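Local coordinates for protein 5'-nucleotidase SURE (Aquifex aeolicus, PDB 2WQK) that probably removes the phosphate from nucleoside 5'-monophosphates, using one divalent metal cation per subunit, at residues A[76-81]-A[116-121]; A[86-91]-A[148-153]. All blocks are in the same frame, centred on the assembly; numbering follows the deposited sequence. Where two conformers were deposited one is given.

Interaction 1. Residues A[76-81]-A[116-121]; sequences GYRVIL and RILGIP
Tyr77 and Leu118 meet obliquely where the last turn of helix 69-80 passes the C-terminal end of helix 107-117. Leu118 brings both methyls into the contact: CD1 lies 3.9 Å from Tyr77 CD2, while CD2 reaches the end of Arg78, 3.8 Å from NH2. From the same side of the ring plane, and also obliquely, Ile120 CD1 approaches Tyr77 CD1 at 4.3 Å. CG anti to the backbone N (chi1 171°) points the phenol out toward 116-121, where both aliphatic side chains meet it. Its hydroxyl is linked through a water to the loop, the water donating to Leu118 O at 2.7 Å and lying 3.2 Å from Tyr77 OH; Lys85 adds a weak hydrogen bond to the same hydroxyl.

Tyr77 CE2 sits 4.2 Å above the centre of one face of the Arg78 guanidinium. Helix 107-117 ends in a Schellman motif, with Gly119 at positive phi, and Ile120 then faces the tyrosine. The contact therefore relies on apolar packing, its polar link between the segments running through a water, while a salt bridge from Arg78 NE to Glu187 of the second subunit fixes the end that Leu118 touches.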
loop_
_atom_site.group_PDB
_atom_site.type_symbol
_atom_site.label_atom_id
_atom_site.label_comp_id
_atom_site.label_asym_id
_atom_site.label_seq_id
_atom_site.Cartn_x
_atom_site.Cartn_y
_atom_site.Cartn_z
ATOM N N GLY A 76 22.521 -0.936 8.225
ATOM C CA GLY A 76 23.883 -0.946 7.657
ATOM C C GLY A 76 24.934 -0.560 8.679
ATOM O O GLY A 76 25.989 -1.203 8.829
ATOM N N TYR A 77 24.649 0.496 9.425
ATOM C CA TYR A 77 25.604 0.992 10.390
ATOM C C TYR A 77 25.711 0.056 11.601
ATOM O O TYR A 77 26.811 -0.345 11.994
ATOM C CB TYR A 77 25.170 2.376 10.853
ATOM C CG TYR A 77 25.944 2.936 12.017
ATOM C CD1 TYR A 77 27.332 3.093 11.960
ATOM C CD2 TYR A 77 25.301 3.350 13.168
ATOM C CE1 TYR A 77 28.048 3.657 12.972
ATOM C CE2 TYR A 77 26.015 3.889 14.217
ATOM C CZ TYR A 77 27.399 4.066 14.117
ATOM O OH TYR A 77 28.081 4.619 15.185
ATOM N N ARG A 78 24.570 -0.308 12.192
ATOM C CA ARG A 78 24.603 -1.064 13.441
ATOM C C ARG A 78 24.900 -2.527 13.242
ATOM O O ARG A 78 25.572 -3.117 14.084
ATOM C CB ARG A 78 23.303 -0.888 14.236
ATOM C CG ARG A 78 23.112 0.526 14.626
ATOM C CD ARG A 78 22.060 0.761 15.729
ATOM N NE ARG A 78 21.953 2.196 15.886
ATOM C CZ ARG A 78 22.678 2.930 16.720
ATOM N NH1 ARG A 78 23.565 2.365 17.540
ATOM N NH2 ARG A 78 22.484 4.249 16.735
ATOM N N VAL A 79 24.375 -3.134 12.191
ATOM C CA VAL A 79 24.532 -4.600 11.996
ATOM C C VAL A 79 25.707 -4.866 11.059
ATOM O O VAL A 79 26.700 -5.511 11.460
ATOM C CB VAL A 79 23.243 -5.280 11.471
ATOM C CG1 VAL A 79 23.447 -6.789 11.317
ATOM C CG2 VAL A 79 22.007 -4.947 12.383
ATOM N N ILE A 80 25.654 -4.354 9.833
ATOM C CA ILE A 80 26.638 -4.776 8.823
ATOM C C ILE A 80 28.024 -4.232 9.186
ATOM O O ILE A 80 29.018 -4.978 9.154
ATOM C CB ILE A 80 26.211 -4.345 7.414
ATOM C CG1 ILE A 80 24.829 -4.952 7.055
ATOM C CG2 ILE A 80 27.266 -4.756 6.397
ATOM C CD1 ILE A 80 24.775 -6.454 7.210
ATOM N N LEU A 81 28.093 -2.951 9.526
ATOM C CA LEU A 81 29.352 -2.305 9.909
ATOM C C LEU A 81 29.702 -2.388 11.388
ATOM O O LEU A 81 30.705 -1.804 11.823
ATOM C CB LEU A 81 29.354 -0.846 9.424
ATOM C CG LEU A 81 29.190 -0.643 7.918
ATOM C CD1 LEU A 81 29.096 0.844 7.617
ATOM C CD2 LEU A 81 30.327 -1.358 7.137
ATOM N N ARG A 116 23.657 11.568 8.397
ATOM C CA ARG A 116 24.143 12.732 9.131
ATOM C C ARG A 116 23.589 12.735 10.569
ATOM O O ARG A 116 24.296 13.136 11.490
ATOM C CB ARG A 116 23.825 14.038 8.366
ATOM C CG ARG A 116 24.652 15.245 8.772
ATOM C CD ARG A 116 26.145 14.981 9.027
ATOM N NE ARG A 116 26.462 15.010 10.469
ATOM C CZ ARG A 116 27.634 14.746 11.066
ATOM N NH1 ARG A 116 27.722 14.862 12.382
ATOM N NH2 ARG A 116 28.710 14.384 10.391
ATOM N N ILE A 117 22.366 12.220 10.763
ATOM C CA ILE A 117 21.805 12.082 12.142
ATOM C C ILE A 117 22.711 11.173 12.979
ATOM O O ILE A 117 22.930 11.417 14.187
ATOM C CB ILE A 117 20.376 11.533 12.116
ATOM C CG1 ILE A 117 19.435 12.635 11.632
ATOM C CG2 ILE A 117 19.896 10.990 13.505
ATOM C CD1 ILE A 117 18.013 12.154 11.331
ATOM N N LEU A 118 23.246 10.139 12.326
ATOM C CA LEU A 118 24.126 9.188 12.977
ATOM C C LEU A 118 25.555 9.701 13.135
ATOM O O LEU A 118 26.407 8.953 13.654
ATOM C CB LEU A 118 24.153 7.878 12.182
ATOM C CG LEU A 118 22.888 7.027 12.287
ATOM C CD1 LEU A 118 22.884 5.818 11.347
ATOM C CD2 LEU A 118 22.630 6.529 13.710
ATOM N N GLY A 119 25.842 10.930 12.683
ATOM C CA GLY A 119 27.159 11.507 12.853
ATOM C C GLY A 119 28.131 11.183 11.753
ATOM O O GLY A 119 29.374 11.220 11.976
ATOM N N ILE A 120 27.593 10.863 10.568
ATOM C CA ILE A 120 28.444 10.471 9.424
ATOM C C ILE A 120 28.210 11.466 8.281
ATOM O O ILE A 120 27.070 11.742 7.958
ATOM C CB ILE A 120 28.069 9.064 8.901
ATOM C CG1 ILE A 120 28.049 8.014 10.031
ATOM C CG2 ILE A 120 29.011 8.700 7.736
ATOM C CD1 ILE A 120 27.161 6.774 9.807
ATOM N N PRO A 121 29.265 11.995 7.660
ATOM C CA PRO A 121 29.093 12.898 6.520
ATOM C C PRO A 121 28.324 12.152 5.418
ATOM O O PRO A 121 28.574 10.945 5.165
ATOM C CB PRO A 121 30.516 13.248 6.097
ATOM C CG PRO A 121 31.357 12.877 7.306
ATOM C CD PRO A 121 30.680 11.807 8.019
HETATM O O HOH W 1 26.420 7.279 15.730
#

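Interaction 2. Residues A[86-91]-A[148-153]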
loop_
_atom_site.group_PDB
_atom_site.type_symbol
_atom_site.label_atom_id
_atom_site.label_comp_id
_atom_site.label_asym_id
_atom_site.label_seq_id
_atom_site.Cartn_x
_atom_site.Cartn_y
_atom_site.Cartn_z
ATOM N N PRO A 86 31.304 4.497 8.727
ATOM C CA PRO A 86 31.969 4.573 7.454
ATOM C C PRO A 86 32.427 6.009 7.227
ATOM O O PRO A 86 32.040 6.915 8.017
ATOM C CB PRO A 86 30.877 4.131 6.494
ATOM C CG PRO A 86 29.652 4.688 7.121
ATOM C CD PRO A 86 29.833 4.484 8.555
ATOM N N ASP A 87 33.220 6.245 6.174
ATOM C CA ASP A 87 33.656 7.580 5.860
ATOM C C ASP A 87 32.496 8.450 5.382
ATOM O O ASP A 87 32.487 9.667 5.653
ATOM C CB ASP A 87 34.781 7.546 4.826
ATOM C CG ASP A 87 36.017 6.869 5.382
ATOM O OD1 ASP A 87 36.831 7.609 5.955
ATOM O OD2 ASP A 87 36.127 5.620 5.355
ATOM N N LEU A 88 31.596 7.833 4.634
ATOM C CA LEU A 88 30.416 8.520 4.096
ATOM C C LEU A 88 29.240 7.570 4.010
ATOM O O LEU A 88 29.409 6.359 3.859
ATOM C CB LEU A 88 30.648 9.053 2.660
ATOM C CG LEU A 88 31.700 10.145 2.422
ATOM C CD1 LEU A 88 32.109 10.265 0.933
ATOM C CD2 LEU A 88 31.221 11.480 2.908
ATOM N N VAL A 89 28.037 8.161 4.173
ATOM C CA VAL A 89 26.805 7.520 3.775
ATOM C C VAL A 89 26.375 8.206 2.488
ATOM O O VAL A 89 26.352 9.459 2.410
ATOM C CB VAL A 89 25.677 7.661 4.850
ATOM C CG1 VAL A 89 24.353 7.270 4.232
ATOM C CG2 VAL A 89 26.066 6.845 6.103
ATOM N N LEU A 90 26.079 7.397 1.466
ATOM C CA LEU A 90 25.717 7.886 0.126
ATOM C C LEU A 90 24.380 7.279 -0.219
ATOM O O LEU A 90 24.109 6.147 0.125
ATOM C CB LEU A 90 26.770 7.411 -0.902
ATOM C CG LEU A 90 28.202 7.875 -0.567
ATOM C CD1 LEU A 90 29.215 7.267 -1.558
ATOM C CD2 LEU A 90 28.356 9.386 -0.527
ATOM N N SER A 91 23.527 8.069 -0.865
ATOM C CA SER A 91 22.200 7.609 -1.214
ATOM C C SER A 91 21.885 7.992 -2.649
ATOM O O SER A 91 21.973 9.154 -3.005
ATOM C CB SER A 91 21.180 8.299 -0.280
ATOM O OG SER A 91 19.891 7.811 -0.507
ATOM N N LYS A 148 36.627 14.612 -3.807
ATOM C CA LYS A 148 36.881 15.913 -3.209
ATOM C C LYS A 148 36.401 15.995 -1.759
ATOM O O LYS A 148 37.085 16.536 -0.886
ATOM C CB LYS A 148 36.250 17.033 -4.052
ATOM C CG LYS A 148 36.873 17.202 -5.462
ATOM C CD LYS A 148 36.246 18.399 -6.182
ATOM C CE LYS A 148 36.813 18.684 -7.580
ATOM N NZ LYS A 148 38.121 19.379 -7.479
ATOM N N VAL A 149 35.243 15.421 -1.474
ATOM C CA VAL A 149 34.712 15.483 -0.126
ATOM C C VAL A 149 35.596 14.694 0.846
ATOM O O VAL A 149 35.793 15.071 2.003
ATOM C CB VAL A 149 33.257 14.967 -0.112
ATOM C CG1 VAL A 149 32.778 14.674 1.321
ATOM C CG2 VAL A 149 32.352 16.010 -0.814
ATOM N N LEU A 150 36.121 13.556 0.381
ATOM C CA LEU A 150 37.008 12.802 1.244
ATOM C C LEU A 150 38.250 13.603 1.613
ATOM O O LEU A 150 38.787 13.436 2.705
ATOM C CB LEU A 150 37.486 11.536 0.538
ATOM C CG LEU A 150 36.467 10.403 0.450
ATOM C CD1 LEU A 150 36.915 9.241 -0.519
ATOM C CD2 LEU A 150 36.151 9.819 1.826
ATOM N N ASN A 151 38.678 14.464 0.704
ATOM C CA ASN A 151 39.841 15.326 0.949
ATOM C C ASN A 151 39.551 16.547 1.794
ATOM O O ASN A 151 40.358 16.925 2.652
ATOM C CB ASN A 151 40.436 15.786 -0.374
ATOM C CG ASN A 151 41.243 14.724 -1.040
ATOM O OD1 ASN A 151 41.689 13.766 -0.391
ATOM N ND2 ASN A 151 41.461 14.883 -2.349
ATOM N N GLU A 152 38.411 17.188 1.566
ATOM C CA GLU A 152 38.176 18.497 2.176
ATOM C C GLU A 152 37.087 18.527 3.244
ATOM O O GLU A 152 37.105 19.392 4.114
ATOM C CB GLU A 152 37.838 19.507 1.098
ATOM C CG GLU A 152 38.930 19.690 0.057
ATOM C CD GLU A 152 40.189 20.344 0.590
ATOM O OE1 GLU A 152 40.210 20.851 1.735
ATOM O OE2 GLU A 152 41.192 20.335 -0.157
ATOM N N GLY A 153 36.130 17.621 3.159
ATOM C CA GLY A 153 35.095 17.510 4.172
ATOM C C GLY A 153 33.855 18.372 3.945
ATOM O O GLY A 153 33.797 19.231 3.050
#
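This is an apolar helix-on-sheet contact: the start of central strand 88-94 packs against the C-terminal turn of helix 135-152, on one face of the mixed sheet. Leu88 does most of the work from the strand side, splitting its two methyls between successive helix residues. CD2 lies 3.9 Å from Val149 CG1, and CD1 comes within 4.2 Å of Leu150 CD2. Both pairs of side chains meet at a slant. Val149 has CG1 anti to its own N (chi1 165°), which sends that methyl toward the leucine. The same Leu150 CD2 also touches Asp87 CB at 4.0 Å, so the aspartate joins through its methylene, while its carboxylate is engaged elsewhere: OD2 accepts a hydrogen bond from the backbone N of Thr3.

Beyond these pairs, Leu150 also rests on Phe4 of strand 3-7 and Val149 on Ile123 of strand 122-128, so the helix end spans the strands flanking 88-94 as well. Val146, one turn earlier in the helix, continues the row against Leu88 and Leu90. The helix ends at Glu152, and at Gly153 phi turns positive; Gly153 N bonds back to Val149 O at 2.8 Å, and Gly153 O bonds to Tyr246 OH of the second subunit. A helix laid over neighbouring parallel strands in this way is characteristic of the layered, Rossmann-like alpha/beta core of SurE proteins.

Overall arrangement
From the N terminus the chain passes through helix 69-80, strand 88-94, helix 107-117, strand 122-128 and helix 135-152. Interaction 1 closes the loop from 76-81 to 116-121, and interaction 2 closes that from 86-91 to 148-153; because 86-91 lies inside the first loop and 148-153 beyond its end, they cross instead of nesting. Their centres are 13 Å apart, and they meet directly where Pro121 O probably accepts a hydrogen bond from Val89 N, at 3.0 Å, as strand 122-128 begins beside 88-94. Interaction 1 ties the end of helix 69-80 to the turn after helix 107-117; interaction 2 ties the sheet to helix 135-152. Both also touch the second subunit and lie away from the metal site.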